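Local atomic coordinates of farnesyltransferase, putative (PDB entry 3WCA), a protein that probably catalyses the magnesium-dependent condensation of two farnesyl diphosphate molecules, with reduction by NADPH or NADH, to give squalene in the sterol pathway. Residues I213-V216 with P217-F221; A66-T69 with V70-M74; I350-L353 with V354-I358; G197-L200 with Q201-I205. The protein carries 1 engineered substitution. One frame throughout, in Å; residues are numbered along the deposited sequence.

Contact 1 (I213-V216 with P217-F221); sequences ICEV and PPRVF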
loop_
_atom_site.group_PDB
_atom_site.type_symbol
_atom_site.label_atom_id
_atom_site.label_comp_id
_atom_site.label_asym_id
_atom_site.label_seq_id
_atom_site.Cartn_x
_atom_site.Cartn_y
_atom_site.Cartn_z
ATOM N N ILE A 213 -14.539 1.190 9.343
ATOM C CA ILE A 213 -15.429 1.971 10.198
ATOM C C ILE A 213 -16.270 1.088 11.123
ATOM O O ILE A 213 -16.815 1.565 12.121
ATOM C CB ILE A 213 -16.366 2.867 9.348
ATOM C CG1 ILE A 213 -16.906 4.014 10.199
ATOM C CG2 ILE A 213 -17.535 2.049 8.798
ATOM C CD1 ILE A 213 -17.530 5.126 9.376
ATOM N N CYS A 214 -16.358 -0.197 10.783
ATOM C CA CYS A 214 -17.128 -1.163 11.560
ATOM C C CYS A 214 -16.333 -1.832 12.672
ATOM O O CYS A 214 -16.837 -2.744 13.326
ATOM C CB CYS A 214 -17.689 -2.261 10.652
ATOM S SG CYS A 214 -19.199 -1.849 9.765
ATOM N N GLU A 215 -15.097 -1.402 12.891
ATOM C CA GLU A 215 -14.301 -2.013 13.944
ATOM C C GLU A 215 -14.400 -1.265 15.261
ATOM O O GLU A 215 -14.921 -0.146 15.316
ATOM C CB GLU A 215 -12.847 -2.152 13.499
ATOM C CG GLU A 215 -12.671 -3.287 12.501
ATOM C CD GLU A 215 -11.234 -3.522 12.112
ATOM O OE1 GLU A 215 -10.974 -4.491 11.364
ATOM O OE2 GLU A 215 -10.364 -2.739 12.545
ATOM N N VAL A 216 -13.913 -1.900 16.322
ATOM C CA VAL A 216 -13.960 -1.324 17.662
ATOM C C VAL A 216 -12.564 -1.130 18.239
ATOM O O VAL A 216 -11.881 -2.101 18.561
ATOM C CB VAL A 216 -14.743 -2.242 18.629
ATOM C CG1 VAL A 216 -15.083 -1.488 19.908
ATOM C CG2 VAL A 216 -15.994 -2.775 17.948
ATOM N N PRO A 217 -12.110 0.128 18.352
ATOM C CA PRO A 217 -12.836 1.347 17.979
ATOM C C PRO A 217 -12.894 1.454 16.456
ATOM O O PRO A 217 -12.243 0.687 15.749
ATOM C CB PRO A 217 -11.978 2.464 18.577
ATOM C CG PRO A 217 -11.227 1.790 19.675
ATOM C CD PRO A 217 -10.869 0.471 19.060
ATOM N N PRO A 218 -13.682 2.404 15.932
ATOM C CA PRO A 218 -13.776 2.559 14.477
ATOM C C PRO A 218 -12.497 3.156 13.898
ATOM O O PRO A 218 -11.966 4.126 14.436
ATOM C CB PRO A 218 -14.965 3.505 14.306
ATOM C CG PRO A 218 -15.800 3.241 15.534
ATOM C CD PRO A 218 -14.747 3.167 16.607
ATOM N N ARG A 219 -12.000 2.570 12.812
ATOM C CA ARG A 219 -10.803 3.088 12.152
ATOM C C ARG A 219 -11.238 3.968 10.996
ATOM O O ARG A 219 -12.050 3.551 10.170
ATOM C CB ARG A 219 -9.934 1.954 11.616
ATOM C CG ARG A 219 -8.987 1.379 12.637
ATOM C CD ARG A 219 -9.137 -0.126 12.737
ATOM N NE ARG A 219 -8.083 -0.707 13.560
ATOM C CZ ARG A 219 -6.798 -0.713 13.222
ATOM N NH1 ARG A 219 -6.411 -0.171 12.073
ATOM N NH2 ARG A 219 -5.900 -1.254 14.035
ATOM N N VAL A 220 -10.694 5.180 10.940
ATOM C CA VAL A 220 -11.034 6.126 9.885
ATOM C C VAL A 220 -9.795 6.731 9.247
ATOM O O VAL A 220 -8.903 7.229 9.943
ATOM C CB VAL A 220 -11.918 7.272 10.419
ATOM C CG1 VAL A 220 -12.051 8.358 9.361
ATOM C CG2 VAL A 220 -13.285 6.740 10.796
ATOM N N PHE A 221 -9.756 6.701 7.918
ATOM C CA PHE A 221 -8.628 7.233 7.171
ATOM C C PHE A 221 -9.044 8.312 6.186
ATOM O O PHE A 221 -8.266 9.211 5.888
ATOM C CB PHE A 221 -7.915 6.095 6.441
ATOM C CG PHE A 221 -7.363 5.048 7.365
ATOM C CD1 PHE A 221 -6.200 5.289 8.093
ATOM C CD2 PHE A 221 -8.031 3.838 7.544
ATOM C CE1 PHE A 221 -5.706 4.334 8.996
ATOM C CE2 PHE A 221 -7.549 2.877 8.443
ATOM C CZ PHE A 221 -6.381 3.128 9.173
#

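Contact 2 (A66-T69 with V70-M74); sequences ALDT and VEDDM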
loop_
_atom_site.group_PDB
_atom_site.type_symbol
_atom_site.label_atom_id
_atom_site.label_comp_id
_atom_site.label_asym_id
_atom_site.label_seq_id
_atom_site.Cartn_x
_atom_site.Cartn_y
_atom_site.Cartn_z
ATOM N N ALA A 66 5.841 -5.960 11.471
ATOM C CA ALA A 66 5.923 -5.989 12.924
ATOM C C ALA A 66 5.482 -4.608 13.435
ATOM O O ALA A 66 4.642 -4.519 14.333
ATOM C CB ALA A 66 7.357 -6.290 13.366
ATOM N N LEU A 67 6.036 -3.538 12.857
ATOM C CA LEU A 67 5.660 -2.180 13.264
ATOM C C LEU A 67 4.154 -2.008 13.188
ATOM O O LEU A 67 3.516 -1.500 14.123
ATOM C CB LEU A 67 6.273 -1.119 12.347
ATOM C CG LEU A 67 7.769 -0.848 12.381
ATOM C CD1 LEU A 67 8.092 0.282 11.406
ATOM C CD2 LEU A 67 8.178 -0.490 13.795
ATOM N N ASP A 68 3.597 -2.409 12.050
ATOM C CA ASP A 68 2.172 -2.284 11.824
ATOM C C ASP A 68 1.378 -2.985 12.914
ATOM O O ASP A 68 0.349 -2.485 13.365
ATOM C CB ASP A 68 1.796 -2.867 10.464
ATOM C CG ASP A 68 0.338 -2.682 10.152
ATOM O OD1 ASP A 68 -0.075 -1.521 9.953
ATOM O OD2 ASP A 68 -0.399 -3.689 10.123
ATOM N N THR A 69 1.863 -4.147 13.333
ATOM C CA THR A 69 1.196 -4.924 14.363
ATOM C C THR A 69 1.138 -4.162 15.693
ATOM O O THR A 69 0.154 -4.259 16.430
ATOM C CB THR A 69 1.900 -6.286 14.544
ATOM O OG1 THR A 69 1.780 -7.034 13.330
ATOM C CG2 THR A 69 1.275 -7.077 15.670
ATOM N N VAL A 70 2.184 -3.399 16.002
ATOM C CA VAL A 70 2.184 -2.621 17.237
ATOM C C VAL A 70 1.228 -1.426 17.082
ATOM O O VAL A 70 0.405 -1.153 17.957
ATOM C CB VAL A 70 3.602 -2.107 17.582
ATOM C CG1 VAL A 70 3.544 -1.191 18.805
ATOM C CG2 VAL A 70 4.527 -3.282 17.856
ATOM N N GLU A 71 1.328 -0.730 15.956
ATOM C CA GLU A 71 0.480 0.423 15.700
ATOM C C GLU A 71 -1.011 0.090 15.706
ATOM O O GLU A 71 -1.826 0.885 16.187
ATOM C CB GLU A 71 0.842 1.055 14.355
ATOM C CG GLU A 71 -0.133 2.135 13.899
ATOM C CD GLU A 71 0.001 2.464 12.423
ATOM O OE1 GLU A 71 0.133 1.521 11.614
ATOM O OE2 GLU A 71 -0.043 3.661 12.069
ATOM N N ASP A 72 -1.368 -1.081 15.181
ATOM C CA ASP A 72 -2.772 -1.478 15.095
ATOM C C ASP A 72 -3.401 -2.164 16.300
ATOM O O ASP A 72 -4.622 -2.298 16.357
ATOM C CB ASP A 72 -3.000 -2.347 13.849
ATOM C CG ASP A 72 -2.811 -1.568 12.556
ATOM O OD1 ASP A 72 -3.251 -0.399 12.501
ATOM O OD2 ASP A 72 -2.234 -2.120 11.593
ATOM N N ASP A 73 -2.599 -2.609 17.259
ATOM C CA ASP A 73 -3.183 -3.260 18.422
ATOM C C ASP A 73 -3.820 -2.182 19.291
ATOM O O ASP A 73 -3.121 -1.430 19.964
ATOM C CB ASP A 73 -2.128 -4.009 19.232
ATOM C CG ASP A 73 -2.750 -4.883 20.304
ATOM O OD1 ASP A 73 -3.924 -4.638 20.649
ATOM O OD2 ASP A 73 -2.078 -5.807 20.807
ATOM N N MET A 74 -5.147 -2.108 19.276
ATOM C CA MET A 74 -5.857 -1.099 20.052
ATOM C C MET A 74 -6.118 -1.489 21.504
ATOM O O MET A 74 -6.661 -0.695 22.274
ATOM C CB MET A 74 -7.177 -0.755 19.365
ATOM C CG MET A 74 -7.013 -0.242 17.937
ATOM S SD MET A 74 -6.033 1.279 17.836
ATOM C CE MET A 74 -4.484 0.635 17.349
#

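Contact 3 (I350-L353 with V354-I358); sequences IEHL and VNDAI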
loop_
_atom_site.group_PDB
_atom_site.type_symbol
_atom_site.label_atom_id
_atom_site.label_comp_id
_atom_site.label_asym_id
_atom_site.label_seq_id
_atom_site.Cartn_x
_atom_site.Cartn_y
_atom_site.Cartn_z
ATOM N N ILE A 350 -13.432 13.796 -12.802
ATOM C CA ILE A 350 -12.933 12.474 -13.151
ATOM C C ILE A 350 -12.437 12.412 -14.584
ATOM O O ILE A 350 -11.423 11.776 -14.867
ATOM C CB ILE A 350 -14.022 11.393 -12.945
ATOM C CG1 ILE A 350 -14.349 11.272 -11.456
ATOM C CG2 ILE A 350 -13.556 10.056 -13.498
ATOM C CD1 ILE A 350 -13.172 10.853 -10.592
ATOM N N GLU A 351 -13.138 13.094 -15.484
ATOM C CA GLU A 351 -12.773 13.073 -16.890
ATOM C C GLU A 351 -11.352 13.520 -17.214
ATOM O O GLU A 351 -10.648 12.828 -17.946
ATOM C CB GLU A 351 -13.775 13.888 -17.716
ATOM C CG GLU A 351 -13.461 13.883 -19.208
ATOM C CD GLU A 351 -14.594 14.420 -20.064
ATOM O OE1 GLU A 351 -14.406 14.515 -21.298
ATOM O OE2 GLU A 351 -15.669 14.740 -19.509
ATOM N N HIS A 352 -10.918 14.664 -16.693
ATOM C CA HIS A 352 -9.563 15.116 -16.995
ATOM C C HIS A 352 -8.540 14.224 -16.308
ATOM O O HIS A 352 -7.415 14.091 -16.779
ATOM C CB HIS A 352 -9.345 16.570 -16.569
ATOM C CG HIS A 352 -9.158 16.751 -15.097
ATOM N ND1 HIS A 352 -7.983 17.217 -14.548
ATOM C CD2 HIS A 352 -9.992 16.514 -14.057
ATOM C CE1 HIS A 352 -8.100 17.258 -13.232
ATOM N NE2 HIS A 352 -9.309 16.836 -12.908
ATOM N N LEU A 353 -8.923 13.614 -15.195
ATOM C CA LEU A 353 -8.011 12.725 -14.491
ATOM C C LEU A 353 -7.829 11.440 -15.289
ATOM O O LEU A 353 -6.736 10.877 -15.326
ATOM C CB LEU A 353 -8.541 12.421 -13.096
ATOM C CG LEU A 353 -8.425 13.598 -12.127
ATOM C CD1 LEU A 353 -9.239 13.326 -10.885
ATOM C CD2 LEU A 353 -6.967 13.818 -11.782
ATOM N N VAL A 354 -8.905 10.983 -15.928
ATOM C CA VAL A 354 -8.844 9.781 -16.743
ATOM C C VAL A 354 -7.990 10.081 -17.966
ATOM O O VAL A 354 -7.128 9.282 -18.344
ATOM C CB VAL A 354 -10.256 9.324 -17.203
ATOM C CG1 VAL A 354 -10.134 8.290 -18.311
ATOM C CG2 VAL A 354 -11.015 8.722 -16.035
ATOM N N ASN A 355 -8.215 11.248 -18.572
ATOM C CA ASN A 355 -7.456 11.647 -19.756
ATOM C C ASN A 355 -5.973 11.789 -19.455
ATOM O O ASN A 355 -5.142 11.446 -20.292
ATOM C CB ASN A 355 -8.010 12.947 -20.348
ATOM C CG ASN A 355 -9.347 12.743 -21.042
ATOM O OD1 ASN A 355 -9.474 11.893 -21.922
ATOM N ND2 ASN A 355 -10.349 13.524 -20.651
ATOM N N ASP A 356 -5.635 12.303 -18.272
ATOM C CA ASP A 356 -4.229 12.427 -17.892
ATOM C C ASP A 356 -3.598 11.043 -17.793
ATOM O O ASP A 356 -2.473 10.837 -18.241
ATOM C CB ASP A 356 -4.072 13.113 -16.538
ATOM C CG ASP A 356 -4.165 14.604 -16.636
ATOM O OD1 ASP A 356 -3.705 15.141 -17.667
ATOM O OD2 ASP A 356 -4.680 15.234 -15.686
ATOM N N ALA A 357 -4.331 10.106 -17.191
ATOM C CA ALA A 357 -3.854 8.741 -17.019
ATOM C C ALA A 357 -3.663 8.043 -18.365
ATOM O O ALA A 357 -2.599 7.512 -18.651
ATOM C CB ALA A 357 -4.842 7.950 -16.152
ATOM N N ILE A 358 -4.707 8.047 -19.183
ATOM C CA ILE A 358 -4.656 7.416 -20.494
ATOM C C ILE A 358 -3.600 8.084 -21.361
ATOM O O ILE A 358 -2.907 7.433 -22.137
ATOM C CB ILE A 358 -6.031 7.507 -21.186
ATOM C CG1 ILE A 358 -7.049 6.692 -20.386
ATOM C CG2 ILE A 358 -5.944 7.008 -22.625
ATOM C CD1 ILE A 358 -8.442 6.752 -20.938
#

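Contact 4 (G197-L200 with Q201-I205); sequences GLFL and QKTNI. With FPS (S-[(2E,6E)-3,7,11-trimethyldodeca-2,6,10-trienyl] trihydrogen thiodiphosphate), chain E.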
loop_
_atom_site.group_PDB
_atom_site.type_symbol
_atom_site.label_atom_id
_atom_site.label_comp_id
_atom_site.label_asym_id
_atom_site.label_seq_id
_atom_site.Cartn_x
_atom_site.Cartn_y
_atom_site.Cartn_z
ATOM N N GLY A 197 3.504 3.982 -3.935
ATOM C CA GLY A 197 3.002 3.533 -2.654
ATOM C C GLY A 197 1.641 4.138 -2.326
ATOM O O GLY A 197 0.763 3.452 -1.799
ATOM N N LEU A 198 1.456 5.417 -2.651
ATOM C CA LEU A 198 0.195 6.078 -2.355
ATOM C C LEU A 198 -0.967 5.520 -3.143
ATOM O O LEU A 198 -2.060 5.383 -2.605
ATOM C CB LEU A 198 0.297 7.592 -2.579
ATOM C CG LEU A 198 0.568 8.397 -1.302
ATOM C CD1 LEU A 198 1.857 7.926 -0.673
ATOM C CD2 LEU A 198 0.647 9.892 -1.623
ATOM N N PHE A 199 -0.741 5.183 -4.408
ATOM C CA PHE A 199 -1.816 4.633 -5.214
ATOM C C PHE A 199 -2.336 3.347 -4.601
ATOM O O PHE A 199 -3.545 3.124 -4.557
ATOM C CB PHE A 199 -1.363 4.357 -6.647
ATOM C CG PHE A 199 -2.499 3.958 -7.570
ATOM C CD1 PHE A 199 -3.591 4.810 -7.754
ATOM C CD2 PHE A 199 -2.484 2.736 -8.238
ATOM C CE1 PHE A 199 -4.652 4.454 -8.588
ATOM C CE2 PHE A 199 -3.541 2.363 -9.077
ATOM C CZ PHE A 199 -4.623 3.214 -9.257
ATOM N N LEU A 200 -1.430 2.497 -4.127
ATOM C CA LEU A 200 -1.846 1.243 -3.521
ATOM C C LEU A 200 -2.553 1.467 -2.188
ATOM O O LEU A 200 -3.627 0.919 -1.950
ATOM C CB LEU A 200 -0.649 0.301 -3.282
ATOM C CG LEU A 200 0.238 -0.144 -4.455
ATOM C CD1 LEU A 200 1.167 -1.283 -3.981
ATOM C CD2 LEU A 200 -0.629 -0.619 -5.617
ATOM N N GLN A 201 -1.949 2.276 -1.322
ATOM C CA GLN A 201 -2.521 2.506 -0.015
ATOM C C GLN A 201 -3.898 3.152 -0.130
ATOM O O GLN A 201 -4.828 2.728 0.529
ATOM C CB GLN A 201 -1.582 3.375 0.838
ATOM C CG GLN A 201 -1.999 3.512 2.311
ATOM C CD GLN A 201 -2.060 2.172 3.048
ATOM O OE1 GLN A 201 -1.167 1.340 2.920
ATOM N NE2 GLN A 201 -3.111 1.971 3.832
ATOM N N LYS A 202 -4.026 4.155 -0.986
ATOM C CA LYS A 202 -5.300 4.847 -1.134
ATOM C C LYS A 202 -6.410 3.957 -1.689
ATOM O O LYS A 202 -7.554 4.043 -1.237
ATOM C CB LYS A 202 -5.126 6.106 -1.996
ATOM C CG LYS A 202 -4.320 7.202 -1.296
ATOM C CD LYS A 202 -4.404 8.530 -2.035
ATOM C CE LYS A 202 -3.577 9.607 -1.344
ATOM N NZ LYS A 202 -3.635 10.915 -2.067
ATOM N N THR A 203 -6.087 3.101 -2.656
ATOM C CA THR A 203 -7.101 2.217 -3.213
ATOM C C THR A 203 -7.574 1.276 -2.114
ATOM O O THR A 203 -8.758 0.972 -2.022
ATOM C CB THR A 203 -6.566 1.419 -4.414
ATOM O OG1 THR A 203 -6.126 2.334 -5.426
ATOM C CG2 THR A 203 -7.665 0.547 -5.012
ATOM N N ASN A 204 -6.665 0.838 -1.249
ATOM C CA ASN A 204 -7.094 -0.049 -0.183
ATOM C C ASN A 204 -7.926 0.711 0.840
ATOM O O ASN A 204 -8.935 0.208 1.302
ATOM C CB ASN A 204 -5.900 -0.720 0.500
ATOM C CG ASN A 204 -5.195 -1.729 -0.407
ATOM O OD1 ASN A 204 -5.742 -2.167 -1.422
ATOM N ND2 ASN A 204 -3.982 -2.106 -0.035
ATOM N N ILE A 205 -7.505 1.922 1.197
ATOM C CA ILE A 205 -8.254 2.718 2.171
ATOM C C ILE A 205 -9.682 2.965 1.666
ATOM O O ILE A 205 -10.653 2.926 2.442
ATOM C CB ILE A 205 -7.528 4.069 2.459
ATOM C CG1 ILE A 205 -6.406 3.832 3.476
ATOM C CG2 ILE A 205 -8.516 5.115 3.001
ATOM C CD1 ILE A 205 -5.499 5.045 3.714
HETATM C C1 FPS E . -1.141 -3.646 2.840
HETATM S S1 FPS E . -0.440 -5.299 3.325
HETATM C C2 FPS E . 0.010 -2.695 2.391
HETATM C C3 FPS E . 0.046 -1.729 1.391
HETATM C C4 FPS E . -1.116 -1.388 0.485
HETATM C C5 FPS E . 1.350 -0.989 1.195
HETATM C C6 FPS E . 2.523 -1.754 0.506
HETATM C C7 FPS E . 3.205 -0.765 -0.415
HETATM C C8 FPS E . 4.024 -1.045 -1.439
HETATM C C10 FPS E . 4.590 0.166 -2.207
HETATM C C9 FPS E . 4.411 -2.468 -1.859
HETATM C C11 FPS E . 4.885 -0.155 -3.654
HETATM C C12 FPS E . 5.863 0.857 -4.191
HETATM C C13 FPS E . 6.808 0.616 -5.127
HETATM C C14 FPS E . 7.025 -0.751 -5.789
HETATM C C15 FPS E . 7.702 1.780 -5.545
HETATM P PA FPS E . -0.706 -6.666 1.792
HETATM O O1A FPS E . -0.143 -6.084 0.464
HETATM O O2A FPS E . 0.048 -7.915 2.173
HETATM O O3A FPS E . -2.244 -7.317 1.659
HETATM P PB FPS E . -3.817 -6.694 1.595
HETATM O O1B FPS E . -4.648 -7.389 0.475
HETATM O O2B FPS E . -4.541 -7.003 2.955
HETATM O O3B FPS E . -3.777 -5.155 1.215
#

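Contact 1 (I213-V216 with P217-F221)
The flat ends of Glu215 and Arg219 meet almost at right angles, carboxylate and guanidinium planes 82° apart, with the acid oxygen OE2 approaching obliquely and belonging to neither face nor edge. Both residues flank a type VI turn of the VIb kind, built round the cis peptide bond between Val216 and Pro217, a good example of how a cis proline can fold a chain back on itself without a hydrogen bond to close it. The salt bridge runs from Glu215 OE2 to Arg219 NE at 3.2 Å, although the modelled position of that oxygen is crowded and its exact place doubtful. Each side chain reaches it differently: Glu215 stretches out straight beyond CG, whereas Arg219 kinks at its second torsion (chi2 127°). The guanidinium is also held from its far end, where NH2 forms a salt bridge with Asp72 of the magnesium site. Arg219 thus lies between two acids, the link to Asp72 not sharing the doubt over Glu215 OE2, and its side chain comes within about 5 Å of the bound magnesium ion. This is consistent with a loop that borders the magnesium site. On the other flank of the turn, Pro218 lays its ring against backbone oxygens: CB comes 3.5 Å from Ile213 O, and CG lies equally near Glu215 O. Pro218 has no N-H to offer at the end of the turn. What meets the Glu215 carbonyl instead is a CA-H...O contact, 3.1 Å from Pro218 CA to Glu215 O.

Contact 2 (A66-T69 with V70-M74)
Asp68 and Asp72 crowd their carboxylates together one helical turn apart, with Glu71 beside them. The three acids form a DxxED sequence, one of the aspartate-rich motifs of squalene synthases, and all three belong to the magnesium site. Packing is tightest between the two aspartates, on a face partly open to solvent: Asp72 OD2 is equidistant from the two oxygens of Asp68, 2.8 Å from OD1 and from OD2, and is raised well out of the plane of that carboxylate, the two planes standing 79° apart. With CG anti to the backbone N (chi1 -176°), the Asp68 carboxylate is carried to the side of the helix on which Asp72 leans back, its own CG beside the backbone N. Like charges so close together would be costly on their own; here the metal probably offsets them. Glu71 stands further off, its OE1 3.5 Å from Asp68 OD1, and its OE2 is hydrogen-bonded to Tyr160. Regular backbone bonds carry the cluster, the straightest from Glu71 N to Leu67 O at 3.0 Å (172°), with Asp72 N bound to Asp68 O at 2.9 Å. It is the helical bonding that is loose at the end: Asp73 N reaches Thr69 O weakly (3.3 Å) and Met74 lies exposed beyond, though Ser75 and Gly103 hold the Asp73 carboxylate. The apolar side is buried: Leu67 presses on Cys136, Ala140 and Met143 of helix 126-147, Ala66 and Thr69 meet Leu111 of helix 105-112, and Val70 touches Lys81 of helix 78-84, so the end of helix 51-72 is wedged among three others.

Contact 3 (I350-L353 with V354-I358)
Ile350 and Val354 meet through their CG2 methyl groups at 3.8 Å, the apolar i to i+4 contact of an amphipathic alpha-helix, here helix 347-362. The same Val354 methyl also lies against the Ile350 carbonyl oxygen, because CG1 rather than CG2 is turned anti to the backbone N. On the polar side, Glu351 and Asn355 run side by side in the same direction, with Asn355 ND2 3.4 Å from Glu351 CG and the amide plane turned 51° from the carboxylate. The amide nitrogen comes near the Glu351 carbonyl as well, but its angle is too poor for a hydrogen bond; that oxygen is taken by the backbone, Asn355 N to Glu351 O at 3.0 Å. One residue along, His352 and Asp356 approach without joining: ND1 and OD2 are 4.0 Å apart and the ring stands 75° from the carboxylate. His352 keeps CG wedged between the backbone N and the carbonyl carbon (chi1 76°), and it touches a crystal neighbour, so packing in the crystal may influence its pose. Further out, two helices fix the buried side. Val354 rests on Thr333 and Ala337 of helix 322-338, while Ile350 and Leu353 press on Ala255 of helix 243-258. The contact thus joins the C-terminal helix to the body of the fold, far from the magnesium and ligand sites. Leu353 is turned back beside its neighbour as well, with CG 3.4 Å above one face of the His352 imidazole, offset toward the rim.

Contact 4 (G197-L200 with Q201-I205)
Gly197 to Ile205 form an unbroken run of alpha-helix in which the amides of Gln201, Lys202, Thr203 and Asn204 each bond to the carbonyl four residues before, from Gln201 N to Gly197 O (169°) onward. Thr203 supplements this ladder. Its OG1 donates to Phe199 O at 2.8 Å while its own N reaches the same oxygen at 3.2 Å, and the two donors arrive from opposite faces of the carbonyl plane. The hydroxyl also sits 4.0 Å above the centre of the Phe199 ring, which the anti torsion about CA-CB (chi1 -172°) swings to this side. Other residues of the helix face the ligand, a thio analogue of farnesyl diphosphate. Leu200 CD1 packs on the isoprenoid chain at C8, 3.8 Å away, and Gly197 CA comes as near as 3.7 Å to C10. Gln201, bent at its second torsion (chi2 60°), brings OE1 to 3.6 Å from C3. Asn204 ND2 lies 3.3 Å from the diphosphate oxygen O3B. Lys202 turns elsewhere: its NZ is held by salt bridges to Asp158 and Asp256. Helix 191-207 thus forms a wall of the pocket, backed by Phe199 and Leu200 against Gln284 and Ala287 of helix 274-294, and by Leu198 and Lys202 against Cys161 of helix 154-179.

Along the chain the order is contact 2, contact 4, contact 1 and contact 3, in a helical chain that has no strands. Contacts 1 and 2, whose centres are 15 Å apart, touch through the Arg219-Asp72 salt bridge, so the loop after helix 209-213 meets the acidic end of helix 51-72. Contact 4 packs on contact 1 through Ile205 and Phe221, yet its nearest atoms stay about 8 Å from contact 2, which holds the magnesium ligands while contact 4 lines the ligand pocket. Contacts 1, 2 and 4 thus gather round these sites, whereas contact 3, its centre 36 Å from that of contact 2 across the middle of the chain, is plain helix packing outside them.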